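PDB 4AIP: Fe-regulated protein B from Neisseria meningitidis, which transports iron across the outer membrane as a TonB-dependent transporter, and may take part in siderophore uptake. Local coordinates for residues Tyr132-Leu143 with Asp273-Glu284. Sequence-based numbering, arbitrary orientation.
Sequences YHQGRFIVDPAL and DQHRGIRTVREE
H133 ND1 donates to E284 OE2 at 2.6 Å, a nearly straight bond lying close to the imidazole plane. The carboxylate accepts it with its anti lone pair and stands steeply to the ring. E284 CG sits between its own backbone N and carbonyl carbon (chi1 73°), and the chain then runs extended to the ring edge. The same carboxylate oxygen is salt-bridged to R722, so histidine and arginine together probably stabilise its negative charge. The backbone N of E284 adds a weak bond to H133 O. The H133 ring is sandwiched. Y132 CZ covers one face, and R282 CG packs on the other as a CH-pi contact, 3.6 Å from the centroid. R282 runs alongside H133 and carries its guanidinium onward to Q299. The amide of Q134 stacks loosely on the E283 carboxylate, which is held by R279 and T103.

Farther along, F137 and H275 approach from opposite directions and form an offset stack, centroids 4.6 Å apart and planes at 21°. F137 CG lies anti to its backbone N (chi1 -160°), which carries CZ over the imidazole face. The edge of the F137 ring meets the D273 carboxylate; F137 CE1 lies 3.5 Å from D273 CG. D273 OD2 takes the D140 backbone N-H at 3.0 Å through its syn lone pair, and L143 CD1 packs against this oxygen. A water donates to D273 OD1 and I138 O and also bonds H275 NE2. These contacts join a plug loop to the inward side of strand 264-276 and to the loop after strand 278-279, the buried plug-barrel interface of a TonB-dependent transporter.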
ATOM      1  N   TYR B 132     -22.235  12.203 -14.045  1.00 28.69           N
ATOM      2  CA  TYR B 132     -23.429  11.463 -14.435  1.00 27.89           C
ATOM      3  C   TYR B 132     -23.104  10.267 -15.367  1.00 28.03           C
ATOM      4  O   TYR B 132     -23.964   9.470 -15.668  1.00 28.41           O
ATOM      5  CB  TYR B 132     -24.419  12.427 -15.063  1.00 25.30           C
ATOM      6  CG  TYR B 132     -24.053  12.779 -16.463  1.00 24.09           C
ATOM      7  CD1 TYR B 132     -23.151  13.853 -16.740  1.00 22.40           C
ATOM      8  CD2 TYR B 132     -24.567  12.023 -17.545  1.00 21.63           C
ATOM      9  CE1 TYR B 132     -22.805  14.177 -18.060  1.00 21.23           C
ATOM     10  CE2 TYR B 132     -24.230  12.337 -18.840  1.00 20.83           C
ATOM     11  CZ  TYR B 132     -23.358  13.409 -19.096  1.00 21.86           C
ATOM     12  OH  TYR B 132     -23.038  13.700 -20.403  1.00 22.89           O
ATOM     13  N   HIS B 133     -21.860  10.151 -15.817  1.00 28.09           N
ATOM     14  CA  HIS B 133     -21.448   9.041 -16.659  1.00 27.31           C
ATOM     15  C   HIS B 133     -21.035   7.846 -15.814  1.00 28.39           C
ATOM     16  O   HIS B 133     -20.489   6.873 -16.313  1.00 29.18           O
ATOM     17  CB  HIS B 133     -20.306   9.471 -17.543  1.00 25.01           C
ATOM     18  CG  HIS B 133     -20.731  10.142 -18.809  1.00 22.46           C
ATOM     19  ND1 HIS B 133     -21.580   9.551 -19.717  1.00 21.67           N
ATOM     20  CD2 HIS B 133     -20.372  11.330 -19.353  1.00 20.46           C
ATOM     21  CE1 HIS B 133     -21.747  10.352 -20.752  1.00 20.85           C
ATOM     22  NE2 HIS B 133     -21.017  11.433 -20.559  1.00 21.04           N
ATOM     23  N   GLN B 134     -21.282   7.931 -14.521  1.00 28.00           N
ATOM     24  CA  GLN B 134     -21.103   6.794 -13.641  1.00 27.50           C
ATOM     25  C   GLN B 134     -22.239   6.847 -12.638  1.00 28.32           C
ATOM     26  O   GLN B 134     -22.864   7.878 -12.469  1.00 28.54           O
ATOM     27  CB  GLN B 134     -19.737   6.881 -12.933  1.00 25.97           C
ATOM     28  CG  GLN B 134     -19.491   8.213 -12.186  1.00 22.73           C
ATOM     29  CD  GLN B 134     -18.141   8.247 -11.636  1.00 21.83           C
ATOM     30  OE1 GLN B 134     -17.197   8.569 -12.358  1.00 21.76           O
ATOM     31  NE2 GLN B 134     -17.997   7.864 -10.340  1.00 21.62           N
ATOM     32  N   GLY B 135     -22.491   5.740 -11.963  1.00 28.84           N
ATOM     33  CA  GLY B 135     -23.519   5.729 -10.949  1.00 29.00           C
ATOM     34  C   GLY B 135     -22.981   6.160  -9.610  1.00 28.50           C
ATOM     35  O   GLY B 135     -21.800   6.356  -9.412  1.00 29.38           O
ATOM     36  N   ARG B 136     -23.882   6.317  -8.680  1.00 27.58           N
ATOM     37  CA  ARG B 136     -23.505   6.620  -7.358  1.00 25.36           C
ATOM     38  C   ARG B 136     -23.043   5.326  -6.672  1.00 23.68           C
ATOM     39  O   ARG B 136     -23.440   4.233  -7.027  1.00 24.57           O
ATOM     40  CB  ARG B 136     -24.666   7.305  -6.617  1.00 24.30           C
ATOM     41  CG  ARG B 136     -24.996   8.720  -7.091  1.00 21.74           C
ATOM     42  CD  ARG B 136     -26.399   9.094  -6.667  1.00 20.34           C
ATOM     43  NE  ARG B 136     -26.705  10.530  -6.785  1.00 21.39           N
ATOM     44  CZ  ARG B 136     -27.151  11.152  -7.892  1.00 20.74           C
ATOM     45  NH1 ARG B 136     -27.352  10.480  -9.032  1.00 19.59           N
ATOM     46  NH2 ARG B 136     -27.374  12.458  -7.863  1.00 18.43           N
ATOM     47  N   PHE B 137     -22.195   5.529  -5.664  1.00 19.65           N
ATOM     48  CA  PHE B 137     -21.369   4.546  -5.025  1.00 18.21           C
ATOM     49  C   PHE B 137     -22.217   3.554  -4.290  1.00 14.70           C
ATOM     50  O   PHE B 137     -23.139   3.917  -3.522  1.00 14.69           O
ATOM     51  CB  PHE B 137     -20.489   5.279  -4.018  1.00 21.49           C
ATOM     52  CG  PHE B 137     -19.295   4.517  -3.621  1.00 25.52           C
ATOM     53  CD1 PHE B 137     -19.379   3.524  -2.662  1.00 28.58           C
ATOM     54  CD2 PHE B 137     -18.083   4.760  -4.229  1.00 23.90           C
ATOM     55  CE1 PHE B 137     -18.275   2.773  -2.342  1.00 12.44           C
ATOM     56  CE2 PHE B 137     -16.945   4.023  -3.890  1.00 18.25           C
ATOM     57  CZ  PHE B 137     -17.045   3.051  -2.949  1.00 26.85           C
ATOM     58  N   ILE B 138     -21.912   2.292  -4.526  1.00 11.68           N
ATOM     59  CA  ILE B 138     -22.638   1.239  -3.856  1.00 10.53           C
ATOM     60  C   ILE B 138     -21.702   0.555  -2.907  1.00 10.17           C
ATOM     61  O   ILE B 138     -20.612   0.115  -3.280  1.00 11.60           O
ATOM     62  CB  ILE B 138     -23.284   0.267  -4.844  1.00 10.48           C
ATOM     63  CG1 ILE B 138     -24.137   1.079  -5.819  1.00  8.09           C
ATOM     64  CG2 ILE B 138     -24.125  -0.837  -4.063  1.00  7.03           C
ATOM     65  CD1 ILE B 138     -24.642   0.309  -7.076  1.00  9.39           C
ATOM     66  N   VAL B 139     -22.167   0.491  -1.664  1.00 10.44           N
ATOM     67  CA  VAL B 139     -21.385   0.035  -0.549  1.00 10.80           C
ATOM     68  C   VAL B 139     -21.003  -1.430  -0.826  1.00 11.24           C
ATOM     69  O   VAL B 139     -21.681  -2.114  -1.524  1.00 11.94           O
ATOM     70  CB  VAL B 139     -22.227   0.174   0.719  1.00 10.89           C
ATOM     71  CG1 VAL B 139     -23.448  -0.723   0.590  1.00  9.67           C
ATOM     72  CG2 VAL B 139     -21.399  -0.141   1.967  1.00  8.87           C
ATOM     73  N   ASP B 140     -19.912  -1.846  -0.217  1.00 11.35           N
ATOM     74  CA  ASP B 140     -19.350  -3.166  -0.258  1.00 11.56           C
ATOM     75  C   ASP B 140     -20.066  -4.006   0.811  1.00 11.08           C
ATOM     76  O   ASP B 140     -20.053  -3.638   1.977  1.00 12.07           O
ATOM     77  CB  ASP B 140     -17.894  -2.978   0.150  1.00 11.75           C
ATOM     78  CG  ASP B 140     -17.040  -4.226   0.013  1.00 16.48           C
ATOM     79  OD1 ASP B 140     -17.475  -5.400   0.288  1.00 17.43           O
ATOM     80  OD2 ASP B 140     -15.850  -4.012  -0.370  1.00 19.06           O
ATOM     81  N   PRO B 141     -20.619  -5.165   0.441  1.00  9.95           N
ATOM     82  CA  PRO B 141     -21.418  -5.946   1.395  1.00  9.90           C
ATOM     83  C   PRO B 141     -20.541  -6.583   2.447  1.00  9.79           C
ATOM     84  O   PRO B 141     -21.035  -7.105   3.481  1.00 10.05           O
ATOM     85  CB  PRO B 141     -22.055  -7.047   0.519  1.00 10.45           C
ATOM     86  CG  PRO B 141     -21.164  -7.129  -0.712  1.00 10.20           C
ATOM     87  CD  PRO B 141     -20.682  -5.698  -0.929  1.00 10.82           C
ATOM     88  N   ALA B 142     -19.240  -6.576   2.195  1.00  8.69           N
ATOM     89  CA  ALA B 142     -18.316  -7.127   3.202  1.00  8.51           C
ATOM     90  C   ALA B 142     -18.436  -6.299   4.487  1.00  8.20           C
ATOM     91  O   ALA B 142     -18.361  -6.844   5.567  1.00  8.53           O
ATOM     92  CB  ALA B 142     -16.870  -7.135   2.675  1.00  7.81           C
ATOM     93  N   LEU B 143     -18.689  -4.994   4.363  1.00  8.20           N
ATOM     94  CA  LEU B 143     -18.934  -4.149   5.551  1.00  9.49           C
ATOM     95  C   LEU B 143     -20.259  -4.426   6.306  1.00  9.26           C
ATOM     96  O   LEU B 143     -20.397  -4.072   7.505  1.00  9.14           O
ATOM     97  CB  LEU B 143     -18.851  -2.669   5.179  1.00  9.48           C
ATOM     98  CG  LEU B 143     -17.556  -2.221   4.519  1.00 14.71           C
ATOM     99  CD1 LEU B 143     -17.742  -0.883   3.782  1.00  8.51           C
ATOM    100  CD2 LEU B 143     -16.447  -2.107   5.578  1.00  6.28           C
ATOM    101  N   ASP B 273     -14.457   2.695   2.014  1.00 13.22           N
ATOM    102  CA  ASP B 273     -14.771   1.806   0.903  1.00 14.14           C
ATOM    103  C   ASP B 273     -14.060   2.403  -0.299  1.00 14.35           C
ATOM    104  O   ASP B 273     -14.365   3.538  -0.713  1.00 14.11           O
ATOM    105  CB  ASP B 273     -16.281   1.960   0.649  1.00 17.12           C
ATOM    106  CG  ASP B 273     -16.950   0.680   0.090  1.00 19.64           C
ATOM    107  OD1 ASP B 273     -16.454   0.117  -0.911  1.00 20.23           O
ATOM    108  OD2 ASP B 273     -18.011   0.294   0.621  1.00 21.26           O
ATOM    109  N   GLN B 274     -13.148   1.690  -0.919  1.00 14.62           N
ATOM    110  CA  GLN B 274     -12.384   2.336  -1.982  1.00 15.17           C
ATOM    111  C   GLN B 274     -12.193   1.475  -3.248  1.00 15.19           C
ATOM    112  O   GLN B 274     -11.880   0.267  -3.174  1.00 12.51           O
ATOM    113  CB  GLN B 274     -11.039   2.721  -1.401  1.00 16.22           C
ATOM    114  CG  GLN B 274     -10.210   3.455  -2.328  1.00 18.92           C
ATOM    115  CD  GLN B 274      -8.954   3.934  -1.694  1.00 21.41           C
ATOM    116  OE1 GLN B 274      -8.690   5.138  -1.684  1.00 23.60           O
ATOM    117  NE2 GLN B 274      -8.178   3.027  -1.135  1.00 19.75           N
ATOM    118  N   HIS B 275     -12.310   2.127  -4.401  1.00 15.12           N
ATOM    119  CA  HIS B 275     -12.074   1.441  -5.645  1.00 17.14           C
ATOM    120  C   HIS B 275     -10.935   2.064  -6.386  1.00 18.59           C
ATOM    121  O   HIS B 275     -10.950   3.269  -6.575  1.00 21.08           O
ATOM    122  CB  HIS B 275     -13.272   1.566  -6.549  1.00 17.61           C
ATOM    123  CG  HIS B 275     -14.564   1.102  -5.955  1.00 19.38           C
ATOM    124  ND1 HIS B 275     -15.777   1.397  -6.534  1.00 19.61           N
ATOM    125  CD2 HIS B 275     -14.844   0.347  -4.868  1.00 20.35           C
ATOM    126  CE1 HIS B 275     -16.748   0.862  -5.822  1.00 19.81           C
ATOM    127  NE2 HIS B 275     -16.210   0.199  -4.815  1.00 20.14           N
ATOM    128  N   ARG B 276      -9.982   1.260  -6.881  1.00 18.39           N
ATOM    129  CA  ARG B 276      -8.873   1.817  -7.662  1.00 17.48           C
ATOM    130  C   ARG B 276      -8.575   1.010  -8.894  1.00 15.84           C
ATOM    131  O   ARG B 276      -8.711  -0.216  -8.916  1.00 16.33           O
ATOM    132  CB  ARG B 276      -7.594   1.928  -6.815  1.00 19.12           C
ATOM    133  CG  ARG B 276      -7.223   0.669  -6.155  1.00 20.50           C
ATOM    134  CD  ARG B 276      -7.008   0.972  -4.711  1.00 22.98           C
ATOM    135  NE  ARG B 276      -5.567   1.055  -4.478  1.00 22.26           N
ATOM    136  CZ  ARG B 276      -4.978   1.524  -3.376  1.00 22.90           C
ATOM    137  NH1 ARG B 276      -5.697   1.974  -2.359  1.00 21.48           N
ATOM    138  NH2 ARG B 276      -3.637   1.564  -3.299  1.00 23.02           N
ATOM    139  N   GLY B 277      -8.146   1.690  -9.931  1.00 12.74           N
ATOM    140  CA  GLY B 277      -7.655   0.971 -11.098  1.00 12.21           C
ATOM    141  C   GLY B 277      -7.572   1.911 -12.273  1.00 11.68           C
ATOM    142  O   GLY B 277      -7.811   3.121 -12.144  1.00 12.36           O
ATOM    143  N   ILE B 278      -7.222   1.392 -13.424  1.00 11.56           N
ATOM    144  CA  ILE B 278      -7.188   2.232 -14.574  1.00 14.01           C
ATOM    145  C   ILE B 278      -8.649   2.197 -15.102  1.00 14.44           C
ATOM    146  O   ILE B 278      -9.195   1.118 -15.445  1.00 15.22           O
ATOM    147  CB  ILE B 278      -6.237   1.679 -15.664  1.00 16.01           C
ATOM    148  CG1 ILE B 278      -4.890   1.220 -15.087  1.00 19.10           C
ATOM    149  CG2 ILE B 278      -6.085   2.664 -16.801  1.00 17.33           C
ATOM    150  CD1 ILE B 278      -3.985   2.322 -14.647  1.00 21.81           C
ATOM    151  N   ARG B 279      -9.272   3.369 -15.180  1.00 12.72           N
ATOM    152  CA  ARG B 279     -10.670   3.428 -15.438  1.00 13.56           C
ATOM    153  C   ARG B 279     -10.792   4.486 -16.457  1.00 14.61           C
ATOM    154  O   ARG B 279      -9.851   5.277 -16.660  1.00 16.76           O
ATOM    155  CB  ARG B 279     -11.417   3.857 -14.197  1.00 14.59           C
ATOM    156  CG  ARG B 279     -11.243   2.857 -13.037  1.00 18.39           C
ATOM    157  CD  ARG B 279     -12.124   1.608 -13.211  1.00 19.56           C
ATOM    158  NE  ARG B 279     -13.535   1.955 -13.051  1.00 21.12           N
ATOM    159  CZ  ARG B 279     -14.578   1.170 -13.304  1.00 21.17           C
ATOM    160  NH1 ARG B 279     -14.404  -0.052 -13.779  1.00 22.10           N
ATOM    161  NH2 ARG B 279     -15.810   1.609 -13.120  1.00 18.96           N
ATOM    162  N   THR B 280     -11.934   4.518 -17.115  1.00 15.75           N
ATOM    163  CA  THR B 280     -12.113   5.364 -18.261  1.00 19.13           C
ATOM    164  C   THR B 280     -12.837   6.617 -17.808  1.00 20.98           C
ATOM    165  O   THR B 280     -13.500   6.628 -16.769  1.00 18.41           O
ATOM    166  CB  THR B 280     -12.911   4.611 -19.370  1.00 20.05           C
ATOM    167  OG1 THR B 280     -14.223   4.291 -18.897  1.00 20.44           O
ATOM    168  CG2 THR B 280     -12.289   3.333 -19.667  1.00 21.22           C
ATOM    169  N   VAL B 281     -12.647   7.697 -18.551  1.00 28.03           N
ATOM    170  CA  VAL B 281     -13.391   8.924 -18.305  1.00 33.70           C
ATOM    171  C   VAL B 281     -14.755   8.358 -18.581  1.00 36.06           C
ATOM    172  O   VAL B 281     -14.888   7.619 -19.541  1.00 39.34           O
ATOM    173  CB  VAL B 281     -13.064   9.973 -19.405  1.00 34.45           C
ATOM    174  CG1 VAL B 281     -13.971  11.246 -19.257  1.00 36.09           C
ATOM    175  CG2 VAL B 281     -11.552  10.311 -19.461  1.00 35.49           C
ATOM    176  N   ARG B 282     -15.777   8.579 -17.798  1.00 36.49           N
ATOM    177  CA  ARG B 282     -17.046   7.898 -18.222  1.00 37.32           C
ATOM    178  C   ARG B 282     -17.082   6.413 -17.981  1.00 37.02           C
ATOM    179  O   ARG B 282     -17.010   5.631 -18.930  1.00 37.60           O
ATOM    180  CB  ARG B 282     -17.312   8.018 -19.732  1.00 36.50           C
ATOM    181  CG  ARG B 282     -17.698   9.355 -20.249  1.00 37.20           C
ATOM    182  CD  ARG B 282     -18.017   9.253 -21.721  1.00 35.69           C
ATOM    183  NE  ARG B 282     -17.664  10.477 -22.426  1.00 34.10           N
ATOM    184  CZ  ARG B 282     -16.444  10.777 -22.880  1.00 33.77           C
ATOM    185  NH1 ARG B 282     -15.428   9.923 -22.725  1.00 31.56           N
ATOM    186  NH2 ARG B 282     -16.237  11.939 -23.488  1.00 31.88           N
ATOM    187  N   GLU B 283     -17.281   6.005 -16.742  1.00 36.16           N
ATOM    188  CA  GLU B 283     -17.232   4.584 -16.406  1.00 34.37           C
ATOM    189  C   GLU B 283     -18.396   3.728 -16.910  1.00 35.96           C
ATOM    190  O   GLU B 283     -18.360   2.478 -16.811  1.00 36.87           O
ATOM    191  CB  GLU B 283     -17.090   4.446 -14.915  1.00 30.04           C
ATOM    192  CG  GLU B 283     -16.015   5.364 -14.396  1.00 25.34           C
ATOM    193  CD  GLU B 283     -15.680   5.112 -12.963  1.00 21.72           C
ATOM    194  OE1 GLU B 283     -16.425   4.359 -12.252  1.00 21.21           O
ATOM    195  OE2 GLU B 283     -14.664   5.689 -12.542  1.00 22.05           O
ATOM    196  N   GLU B 284     -19.421   4.378 -17.459  1.00 36.76           N
ATOM    197  CA  GLU B 284     -20.585   3.637 -17.952  1.00 37.54           C
ATOM    198  C   GLU B 284     -20.318   2.974 -19.303  1.00 37.38           C
ATOM    199  O   GLU B 284     -21.059   2.123 -19.728  1.00 38.22           O
ATOM    200  CB  GLU B 284     -21.857   4.498 -17.964  1.00 36.58           C
ATOM    201  CG  GLU B 284     -21.884   5.551 -19.068  1.00 36.12           C
ATOM    202  CD  GLU B 284     -23.209   6.350 -19.126  1.00 36.74           C
ATOM    203  OE1 GLU B 284     -24.321   5.818 -18.836  1.00 37.90           O
ATOM    204  OE2 GLU B 284     -23.132   7.536 -19.480  1.00 34.12           O
TER
HETATM  205  O   HOH W   1     -18.186  -0.682  -2.800  1.00  4.44           O